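Local coordinates for isoflavone reductase (Medicago sativa, PDB 2GAS), which reduces 2'-hydroxyisoflavones such as 2'-hydroxyformononetin to chiral isoflavanones with NADPH, on the route to the pterocarpan phytoalexin medicarpin, at residues L115-H120 / E132-R137. Sequence-based numbering, arbitrary orientation.
Sequences LDVDRH and EKASIR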
ATOM      1  N   LEU A 115       6.592  -1.520   0.761  1.00 16.71           N
ATOM      2  CA  LEU A 115       7.597  -2.247   1.529  1.00 15.63           C
ATOM      3  C   LEU A 115       7.929  -1.454   2.789  1.00 15.42           C
ATOM      4  O   LEU A 115       7.454  -0.333   2.970  1.00 15.90           O
ATOM      5  CB  LEU A 115       8.872  -2.443   0.697  1.00 17.38           C
ATOM      6  CG  LEU A 115       9.833  -1.252   0.574  1.00 20.35           C
ATOM      7  CD1 LEU A 115      11.059  -1.678  -0.211  1.00 22.00           C
ATOM      8  CD2 LEU A 115       9.141  -0.084  -0.109  1.00 22.44           C
ATOM      9  N   ASP A 116       8.729  -2.038   3.672  1.00 15.42           N
ATOM     10  CA  ASP A 116       9.145  -1.329   4.878  1.00 16.77           C
ATOM     11  C   ASP A 116      10.313  -0.450   4.412  1.00 17.60           C
ATOM     12  O   ASP A 116      11.405  -0.956   4.151  1.00 18.14           O
ATOM     13  CB  ASP A 116       9.616  -2.314   5.952  1.00 17.10           C
ATOM     14  CG  ASP A 116      10.016  -1.619   7.232  1.00 16.90           C
ATOM     15  OD1 ASP A 116      10.170  -0.383   7.194  1.00 17.05           O
ATOM     16  OD2 ASP A 116      10.181  -2.295   8.270  1.00 17.54           O
ATOM     17  N   VAL A 117      10.083   0.859   4.306  1.00 17.62           N
ATOM     18  CA  VAL A 117      11.122   1.763   3.818  1.00 17.83           C
ATOM     19  C   VAL A 117      12.359   1.905   4.696  1.00 18.94           C
ATOM     20  O   VAL A 117      13.331   2.553   4.299  1.00 18.55           O
ATOM     21  CB  VAL A 117      10.549   3.168   3.494  1.00 15.17           C
ATOM     22  CG1 VAL A 117       9.517   3.055   2.387  1.00 15.89           C
ATOM     23  CG2 VAL A 117       9.934   3.797   4.739  1.00 16.55           C
ATOM     24  N   ASP A 118      12.337   1.307   5.881  1.00 18.22           N
ATOM     25  CA  ASP A 118      13.511   1.353   6.751  1.00 18.24           C
ATOM     26  C   ASP A 118      14.290   0.054   6.564  1.00 19.96           C
ATOM     27  O   ASP A 118      15.305  -0.179   7.221  1.00 19.23           O
ATOM     28  CB  ASP A 118      13.101   1.528   8.214  1.00 18.66           C
ATOM     29  CG  ASP A 118      12.804   2.978   8.564  1.00 19.44           C
ATOM     30  OD1 ASP A 118      12.000   3.214   9.486  1.00 20.53           O
ATOM     31  OD2 ASP A 118      13.388   3.880   7.922  1.00 21.20           O
ATOM     32  N   ARG A 119      13.800  -0.780   5.650  1.00 19.46           N
ATOM     33  CA  ARG A 119      14.416  -2.068   5.337  1.00 20.22           C
ATOM     34  C   ARG A 119      14.496  -2.331   3.836  1.00 21.54           C
ATOM     35  O   ARG A 119      13.759  -3.169   3.303  1.00 21.62           O
ATOM     36  CB  ARG A 119      13.626  -3.212   5.972  1.00 21.11           C
ATOM     37  CG  ARG A 119      13.681  -3.294   7.478  1.00 21.05           C
ATOM     38  CD  ARG A 119      12.961  -4.561   7.915  1.00 21.27           C
ATOM     39  NE  ARG A 119      13.221  -4.914   9.303  1.00 23.09           N
ATOM     40  CZ  ARG A 119      12.370  -4.714  10.303  1.00 22.52           C
ATOM     41  NH1 ARG A 119      11.193  -4.157  10.074  1.00 22.22           N
ATOM     42  NH2 ARG A 119      12.698  -5.084  11.532  1.00 25.23           N
ATOM     43  N   HIS A 120      15.385  -1.629   3.144  1.00 21.56           N
ATOM     44  CA  HIS A 120      15.521  -1.845   1.712  1.00 21.99           C
ATOM     45  C   HIS A 120      16.954  -1.622   1.252  1.00 22.97           C
ATOM     46  O   HIS A 120      17.768  -1.033   1.964  1.00 22.13           O
ATOM     47  CB  HIS A 120      14.596  -0.910   0.928  1.00 23.18           C
ATOM     48  CG  HIS A 120      15.138   0.476   0.764  1.00 23.43           C
ATOM     49  ND1 HIS A 120      14.781   1.521   1.591  1.00 25.29           N
ATOM     50  CD2 HIS A 120      16.035   0.981  -0.116  1.00 22.86           C
ATOM     51  CE1 HIS A 120      15.433   2.610   1.223  1.00 23.18           C
ATOM     52  NE2 HIS A 120      16.200   2.310   0.192  1.00 26.25           N
ATOM     53  N   GLU A 132      12.259   9.249   0.861  1.00 19.72           N
ATOM     54  CA  GLU A 132      11.362  10.362   1.141  1.00 22.16           C
ATOM     55  C   GLU A 132      10.322   9.906   2.164  1.00 20.62           C
ATOM     56  O   GLU A 132       9.952  10.657   3.067  1.00 20.63           O
ATOM     57  CB  GLU A 132      10.681  10.836  -0.145  1.00 24.08           C
ATOM     58  CG  GLU A 132       9.594  11.874   0.072  1.00 30.33           C
ATOM     59  CD  GLU A 132       9.164  12.547  -1.220  1.00 33.35           C
ATOM     60  OE1 GLU A 132       9.042  11.847  -2.249  1.00 36.04           O
ATOM     61  OE2 GLU A 132       8.937  13.773  -1.201  1.00 35.43           O
ATOM     62  N   LYS A 133       9.856   8.669   2.028  1.00 19.04           N
ATOM     63  CA  LYS A 133       8.880   8.143   2.977  1.00 17.19           C
ATOM     64  C   LYS A 133       9.551   7.926   4.335  1.00 17.25           C
ATOM     65  O   LYS A 133       8.946   8.169   5.378  1.00 17.62           O
ATOM     66  CB  LYS A 133       8.282   6.826   2.464  1.00 17.11           C
ATOM     67  CG  LYS A 133       7.396   6.993   1.239  1.00 19.07           C
ATOM     68  CD  LYS A 133       6.610   5.721   0.960  1.00 22.48           C
ATOM     69  CE  LYS A 133       5.608   5.941  -0.158  1.00 22.83           C
ATOM     70  NZ  LYS A 133       4.655   4.801  -0.282  1.00 22.67           N
ATOM     71  N   ALA A 134      10.803   7.472   4.324  1.00 15.57           N
ATOM     72  CA  ALA A 134      11.523   7.260   5.571  1.00 16.87           C
ATOM     73  C   ALA A 134      11.698   8.595   6.291  1.00 18.19           C
ATOM     74  O   ALA A 134      11.624   8.660   7.515  1.00 18.34           O
ATOM     75  CB  ALA A 134      12.882   6.626   5.303  1.00 16.82           C
ATOM     76  N   SER A 135      11.926   9.659   5.526  1.00 19.74           N
ATOM     77  CA  SER A 135      12.092  10.979   6.129  1.00 19.22           C
ATOM     78  C   SER A 135      10.817  11.395   6.847  1.00 18.42           C
ATOM     79  O   SER A 135      10.866  12.010   7.915  1.00 19.50           O
ATOM     80  CB  SER A 135      12.459  12.011   5.063  1.00 21.76           C
ATOM     81  OG  SER A 135      13.799  11.829   4.649  1.00 24.69           O
ATOM     82  N   ILE A 136       9.673  11.067   6.258  1.00 18.13           N
ATOM     83  CA  ILE A 136       8.400  11.391   6.882  1.00 18.48           C
ATOM     84  C   ILE A 136       8.249  10.612   8.189  1.00 18.08           C
ATOM     85  O   ILE A 136       7.714  11.128   9.170  1.00 17.45           O
ATOM     86  CB  ILE A 136       7.232  11.102   5.918  1.00 19.18           C
ATOM     87  CG1 ILE A 136       7.230  12.175   4.825  1.00 21.83           C
ATOM     88  CG2 ILE A 136       5.903  11.099   6.661  1.00 18.44           C
ATOM     89  CD1 ILE A 136       6.065  12.103   3.916  1.00 28.40           C
ATOM     90  N   ARG A 137       8.732   9.374   8.213  1.00 17.12           N
ATOM     91  CA  ARG A 137       8.668   8.588   9.441  1.00 15.82           C
ATOM     92  C   ARG A 137       9.447   9.320  10.530  1.00 16.24           C
ATOM     93  O   ARG A 137       8.989   9.421  11.663  1.00 17.17           O
ATOM     94  CB  ARG A 137       9.294   7.205   9.256  1.00 15.36           C
ATOM     95  CG  ARG A 137       8.512   6.272   8.376  1.00 15.28           C
ATOM     96  CD  ARG A 137       9.114   4.878   8.450  1.00 14.59           C
ATOM     97  NE  ARG A 137       8.346   3.912   7.666  1.00 15.23           N
ATOM     98  CZ  ARG A 137       8.587   2.611   7.662  1.00 16.29           C
ATOM     99  NH1 ARG A 137       9.573   2.116   8.404  1.00 15.88           N
ATOM    100  NH2 ARG A 137       7.856   1.806   6.900  1.00 15.82           N
TER
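V117 and D116 meet R137 on the buried side of this contact. V117 CG2 lies over one face of the R137 guanidinium, 3.3 Å from R137 NE. The same methyl packs against A134 CB at 4.1 Å, while V117 CG1 touches K133 CB. D116 binds the guanidinium at its edge. With D116 CG anti to the backbone N (chi1 -178°), R137 NH1 donates to D116 OD1 at 2.8 Å in a salt bridge, from the syn side and 25° out of the carboxylate plane. R137 NH2 adds a weak bond to OD1. From the opposite face of the carboxylate, D118 N donates to D116 OD1 at 3.0 Å. This is an Asx turn, set on a type I beta turn from D116 to R119. The turn belongs to the loop between strand 107-109 and helix 126-143 of the NADPH-binding Rossmann domain. R137 probably binds NADP(+), and E112 pairs with its NH2. K133, probably the proton acceptor of the active site, turns its extended chain away from the turn, and its NZ bonds to E112 O. D116 OD2 holds R119 NH1 at 2.8 Å. An alanine here removes the carboxylate shared by R119 and R137, and D118 N would probably lose its acceptor and the turn be freer to shift. The solvent side is looser. There exposed D118 OD1 makes a salt bridge to R137 NH1 at 2.9 Å, its hydrogen bond weak and its carboxylate 89° from the guanidinium plane, and also pairs with R138.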